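Local coordinates for walker-Type ATPase (Pyrococcus abyssi, PDB 2QEN), which probably binds ATP as a P-loop ATPase and holds ADP and magnesium in this structure, its cellular role being unknown, at residues F216-E227 with F245-F255. The protein carries 1 engineered substitution. Numbering follows the deposited sequence.
Sequences FREVNLDVPENE and FGVEYLRNGDF
Tyr249 reaches across from helix 239-252 and donates a hydrogen bond from its phenol OH to Glu227 OE1, short at 2.5 Å. OE1 takes it on the syn lone pair, lying at the edge of the ring near its plane, with the carboxylate turned 37° from the phenol. Water 1 accepts from Phe255 N and gives a weak bond to the same OE1, tying the carboxylate to the first turn of helix 255-280. Tyr249 CG lies anti to the backbone N (chi1 -160°), which swings the ring out from its helix toward residues 216-227. There Phe216 turns its edge to the phenol face in a T-shaped pair, planes at 72°, with CE1 3.6 Å from Tyr249 CD1. Phe216 is also a knob in a hole formed by Phe245, Gly246, Tyr249 and Leu250, while Val223 CG2 lies over the centre of one face of its ring, 3.4 Å above the plane. Val219 CG2 and Leu250 CD2 meet tip to tip at 3.6 Å. A phenylalanine in place of Tyr249 would probably leave Glu227 OE1 without its phenol donor. This is packing within a helical part of the chain, not touching the bound ADP: it joins helices 205-217 and 225-235, and their linker, to helix 239-252 and the start of helix 255-280, through apolar groups and a carboxylate whose charge the phenol and water are likely to stabilise.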
loop_
_atom_site.group_PDB
_atom_site.type_symbol
_atom_site.label_atom_id
_atom_site.label_comp_id
_atom_site.label_asym_id
_atom_site.label_seq_id
_atom_site.Cartn_x
_atom_site.Cartn_y
_atom_site.Cartn_z
ATOM N N PHE A 216 2.975 -25.238 -2.139
ATOM C CA PHE A 216 3.244 -26.480 -2.865
ATOM C C PHE A 216 2.464 -27.665 -2.285
ATOM O O PHE A 216 2.014 -28.542 -3.023
ATOM C CB PHE A 216 4.746 -26.766 -2.905
ATOM C CG PHE A 216 5.530 -25.772 -3.728
ATOM C CD1 PHE A 216 5.319 -25.663 -5.105
ATOM C CD2 PHE A 216 6.484 -24.943 -3.131
ATOM C CE1 PHE A 216 6.037 -24.734 -5.875
ATOM C CE2 PHE A 216 7.204 -24.013 -3.898
ATOM C CZ PHE A 216 6.981 -23.918 -5.271
ATOM N N ARG A 217 2.292 -27.666 -0.965
ATOM C CA ARG A 217 1.494 -28.673 -0.269
ATOM C C ARG A 217 0.058 -28.728 -0.798
ATOM O O ARG A 217 -0.486 -29.820 -1.016
ATOM C CB ARG A 217 1.500 -28.395 1.238
ATOM C CG ARG A 217 1.121 -29.587 2.092
ATOM C CD ARG A 217 1.290 -29.304 3.587
ATOM N NE ARG A 217 2.681 -29.449 4.036
ATOM C CZ ARG A 217 3.460 -28.445 4.445
ATOM N NH1 ARG A 217 2.999 -27.191 4.480
ATOM N NH2 ARG A 217 4.704 -28.705 4.835
ATOM N N GLU A 218 -0.541 -27.552 -1.012
ATOM C CA GLU A 218 -1.924 -27.423 -1.502
ATOM C C GLU A 218 -2.178 -28.117 -2.846
ATOM O O GLU A 218 -3.316 -28.454 -3.155
ATOM C CB GLU A 218 -2.349 -25.941 -1.584
ATOM C CG GLU A 218 -2.498 -25.239 -0.232
ATOM C CD GLU A 218 -2.809 -23.745 -0.350
ATOM O OE1 GLU A 218 -2.569 -23.152 -1.428
ATOM O OE2 GLU A 218 -3.294 -23.156 0.645
ATOM N N VAL A 219 -1.132 -28.321 -3.643
ATOM C CA VAL A 219 -1.255 -29.065 -4.909
ATOM C C VAL A 219 -0.478 -30.387 -4.895
ATOM O O VAL A 219 -0.080 -30.891 -5.952
ATOM C CB VAL A 219 -0.830 -28.211 -6.147
ATOM C CG1 VAL A 219 -1.801 -27.033 -6.365
ATOM C CG2 VAL A 219 0.606 -27.723 -6.008
ATOM N N ASN A 220 -0.261 -30.931 -3.698
ATOM C CA ASN A 220 0.419 -32.224 -3.498
ATOM C C ASN A 220 1.819 -32.302 -4.138
ATOM O O ASN A 220 2.356 -33.383 -4.391
ATOM C CB ASN A 220 -0.493 -33.393 -3.931
ATOM C CG ASN A 220 -0.048 -34.752 -3.364
ATOM O OD1 ASN A 220 0.979 -34.860 -2.684
ATOM N ND2 ASN A 220 -0.832 -35.803 -3.651
ATOM N N LEU A 221 2.406 -31.136 -4.388
ATOM C CA LEU A 221 3.758 -31.049 -4.924
ATOM C C LEU A 221 4.774 -31.005 -3.784
ATOM O O LEU A 221 4.588 -30.293 -2.789
ATOM C CB LEU A 221 3.895 -29.829 -5.841
ATOM C CG LEU A 221 5.042 -29.751 -6.862
ATOM C CD1 LEU A 221 5.093 -30.970 -7.771
ATOM C CD2 LEU A 221 4.897 -28.495 -7.684
ATOM N N ASP A 222 5.814 -31.824 -3.926
ATOM C CA ASP A 222 6.964 -31.840 -3.025
ATOM C C ASP A 222 8.130 -31.151 -3.734
ATOM O O ASP A 222 8.576 -31.597 -4.786
ATOM C CB ASP A 222 7.341 -33.283 -2.640
ATOM C CG ASP A 222 6.402 -33.884 -1.581
ATOM O OD1 ASP A 222 6.160 -33.234 -0.534
ATOM O OD2 ASP A 222 5.914 -35.020 -1.789
ATOM N N VAL A 223 8.580 -30.031 -3.178
ATOM C CA VAL A 223 9.705 -29.289 -3.742
ATOM C C VAL A 223 10.913 -29.444 -2.812
ATOM O O VAL A 223 10.791 -29.221 -1.597
ATOM C CB VAL A 223 9.347 -27.806 -3.972
ATOM C CG1 VAL A 223 10.565 -27.009 -4.434
ATOM C CG2 VAL A 223 8.226 -27.689 -4.999
ATOM N N PRO A 224 12.081 -29.833 -3.374
ATOM C CA PRO A 224 13.253 -30.075 -2.522
ATOM C C PRO A 224 13.554 -28.874 -1.625
ATOM O O PRO A 224 13.328 -27.720 -2.025
ATOM C CB PRO A 224 14.389 -30.298 -3.529
ATOM C CG PRO A 224 13.696 -30.739 -4.791
ATOM C CD PRO A 224 12.382 -30.030 -4.806
ATOM N N GLU A 225 14.048 -29.167 -0.422
ATOM C CA GLU A 225 14.315 -28.176 0.619
ATOM C C GLU A 225 15.216 -27.039 0.148
ATOM O O GLU A 225 14.912 -25.870 0.390
ATOM C CB GLU A 225 14.950 -28.852 1.836
ATOM C CG GLU A 225 15.032 -27.929 3.035
ATOM C CD GLU A 225 15.764 -28.530 4.214
ATOM O OE1 GLU A 225 16.220 -29.691 4.125
ATOM O OE2 GLU A 225 15.879 -27.827 5.241
ATOM N N ASN A 226 16.311 -27.394 -0.526
ATOM C CA ASN A 226 17.282 -26.421 -1.028
ATOM C C ASN A 226 16.752 -25.438 -2.094
ATOM O O ASN A 226 17.271 -24.331 -2.216
ATOM C CB ASN A 226 18.557 -27.131 -1.521
ATOM C CG ASN A 226 19.559 -27.422 -0.384
ATOM O OD1 ASN A 226 19.468 -26.861 0.721
ATOM N ND2 ASN A 226 20.525 -28.298 -0.661
ATOM N N GLU A 227 15.730 -25.846 -2.853
ATOM C CA GLU A 227 15.111 -24.980 -3.853
ATOM C C GLU A 227 14.223 -23.914 -3.198
ATOM O O GLU A 227 14.169 -22.767 -3.652
ATOM C CB GLU A 227 14.288 -25.790 -4.874
ATOM C CG GLU A 227 15.122 -26.711 -5.796
ATOM C CD GLU A 227 14.253 -27.482 -6.791
ATOM O OE1 GLU A 227 13.156 -26.987 -7.158
ATOM O OE2 GLU A 227 14.662 -28.592 -7.206
ATOM N N PHE A 245 6.455 -16.447 -7.913
ATOM C CA PHE A 245 7.342 -17.616 -7.976
ATOM C C PHE A 245 6.570 -18.944 -7.860
ATOM O O PHE A 245 6.788 -19.859 -8.652
ATOM C CB PHE A 245 8.435 -17.533 -6.906
ATOM C CG PHE A 245 9.304 -18.764 -6.848
ATOM C CD1 PHE A 245 10.315 -18.961 -7.807
ATOM C CD2 PHE A 245 9.092 -19.740 -5.861
ATOM C CE1 PHE A 245 11.090 -20.116 -7.787
ATOM C CE2 PHE A 245 9.850 -20.905 -5.848
ATOM C CZ PHE A 245 10.861 -21.093 -6.787
ATOM N N GLY A 246 5.672 -19.039 -6.876
ATOM C CA GLY A 246 4.875 -20.243 -6.659
ATOM C C GLY A 246 4.066 -20.615 -7.896
ATOM O O GLY A 246 4.121 -21.736 -8.348
ATOM N N VAL A 247 3.333 -19.646 -8.439
ATOM C CA VAL A 247 2.662 -19.768 -9.743
ATOM C C VAL A 247 3.597 -20.236 -10.874
ATOM O O VAL A 247 3.289 -21.200 -11.570
ATOM C CB VAL A 247 1.946 -18.424 -10.123
ATOM C CG1 VAL A 247 1.375 -18.453 -11.561
ATOM C CG2 VAL A 247 0.814 -18.113 -9.105
ATOM N N GLU A 248 4.727 -19.555 -11.066
ATOM C CA GLU A 248 5.674 -19.911 -12.150
ATOM C C GLU A 248 6.262 -21.307 -11.986
ATOM O O GLU A 248 6.482 -22.004 -12.964
ATOM C CB GLU A 248 6.792 -18.863 -12.283
ATOM C CG GLU A 248 6.341 -17.507 -12.847
ATOM C CD GLU A 248 5.584 -17.644 -14.171
ATOM O OE1 GLU A 248 5.865 -18.600 -14.921
ATOM O OE2 GLU A 248 4.694 -16.806 -14.463
ATOM N N TYR A 249 6.472 -21.728 -10.740
ATOM C CA TYR A 249 6.961 -23.071 -10.472
ATOM C C TYR A 249 5.939 -24.136 -10.833
ATOM O O TYR A 249 6.307 -25.143 -11.423
ATOM C CB TYR A 249 7.450 -23.228 -9.013
ATOM C CG TYR A 249 8.400 -24.406 -8.819
ATOM C CD1 TYR A 249 7.923 -25.725 -8.811
ATOM C CD2 TYR A 249 9.760 -24.205 -8.624
ATOM C CE1 TYR A 249 8.793 -26.820 -8.636
ATOM C CE2 TYR A 249 10.632 -25.284 -8.435
ATOM C CZ TYR A 249 10.136 -26.589 -8.443
ATOM O OH TYR A 249 10.994 -27.655 -8.271
ATOM N N LEU A 250 4.664 -23.901 -10.499
ATOM C CA LEU A 250 3.567 -24.818 -10.847
ATOM C C LEU A 250 3.391 -24.952 -12.367
ATOM O O LEU A 250 3.045 -26.016 -12.878
ATOM C CB LEU A 250 2.241 -24.322 -10.236
ATOM C CG LEU A 250 2.055 -24.378 -8.712
ATOM C CD1 LEU A 250 0.580 -24.205 -8.345
ATOM C CD2 LEU A 250 2.583 -25.665 -8.128
ATOM N N ARG A 251 3.628 -23.856 -13.074
ATOM C CA ARG A 251 3.507 -23.823 -14.513
ATOM C C ARG A 251 4.734 -24.406 -15.251
ATOM O O ARG A 251 4.601 -24.901 -16.356
ATOM C CB ARG A 251 3.233 -22.379 -14.940
ATOM C CG ARG A 251 1.820 -21.946 -14.567
ATOM C CD ARG A 251 1.584 -20.476 -14.798
ATOM N NE ARG A 251 0.162 -20.200 -14.642
ATOM C CZ ARG A 251 -0.427 -19.045 -14.923
ATOM N NH1 ARG A 251 0.275 -18.026 -15.372
ATOM N NH2 ARG A 251 -1.735 -18.926 -14.759
ATOM N N ASN A 252 5.911 -24.336 -14.622
ATOM C CA ASN A 252 7.173 -24.647 -15.290
ATOM C C ASN A 252 7.942 -25.841 -14.738
ATOM O O ASN A 252 8.748 -26.424 -15.459
ATOM C CB ASN A 252 8.070 -23.405 -15.294
ATOM C CG ASN A 252 7.536 -22.332 -16.200
ATOM O OD1 ASN A 252 7.737 -22.394 -17.407
ATOM N ND2 ASN A 252 6.803 -21.360 -15.630
ATOM N N GLY A 253 7.725 -26.168 -13.457
ATOM C CA GLY A 253 8.226 -27.425 -12.865
ATOM C C GLY A 253 9.715 -27.464 -12.568
ATOM O O GLY A 253 10.276 -28.533 -12.309
ATOM N N ASP A 254 10.355 -26.294 -12.566
ATOM C CA ASP A 254 11.811 -26.222 -12.472
ATOM C C ASP A 254 12.232 -24.946 -11.741
ATOM O O ASP A 254 11.679 -23.860 -12.005
ATOM C CB ASP A 254 12.409 -26.284 -13.879
ATOM C CG ASP A 254 13.910 -26.061 -13.890
ATOM O OD1 ASP A 254 14.639 -26.995 -13.541
ATOM O OD2 ASP A 254 14.358 -24.951 -14.252
ATOM N N PHE A 255 13.186 -25.078 -10.810
ATOM C CA PHE A 255 13.629 -23.913 -10.046
ATOM C C PHE A 255 14.198 -22.816 -10.946
ATOM O O PHE A 255 13.808 -21.668 -10.816
ATOM C CB PHE A 255 14.634 -24.231 -8.926
ATOM C CG PHE A 255 15.108 -22.994 -8.217
ATOM C CD1 PHE A 255 14.348 -22.430 -7.197
ATOM C CD2 PHE A 255 16.272 -22.343 -8.622
ATOM C CE1 PHE A 255 14.746 -21.262 -6.583
ATOM C CE2 PHE A 255 16.684 -21.173 -7.999
ATOM C CZ PHE A 255 15.905 -20.629 -6.984
HETATM O O HOH W 1 13.554 -27.740 -9.825
#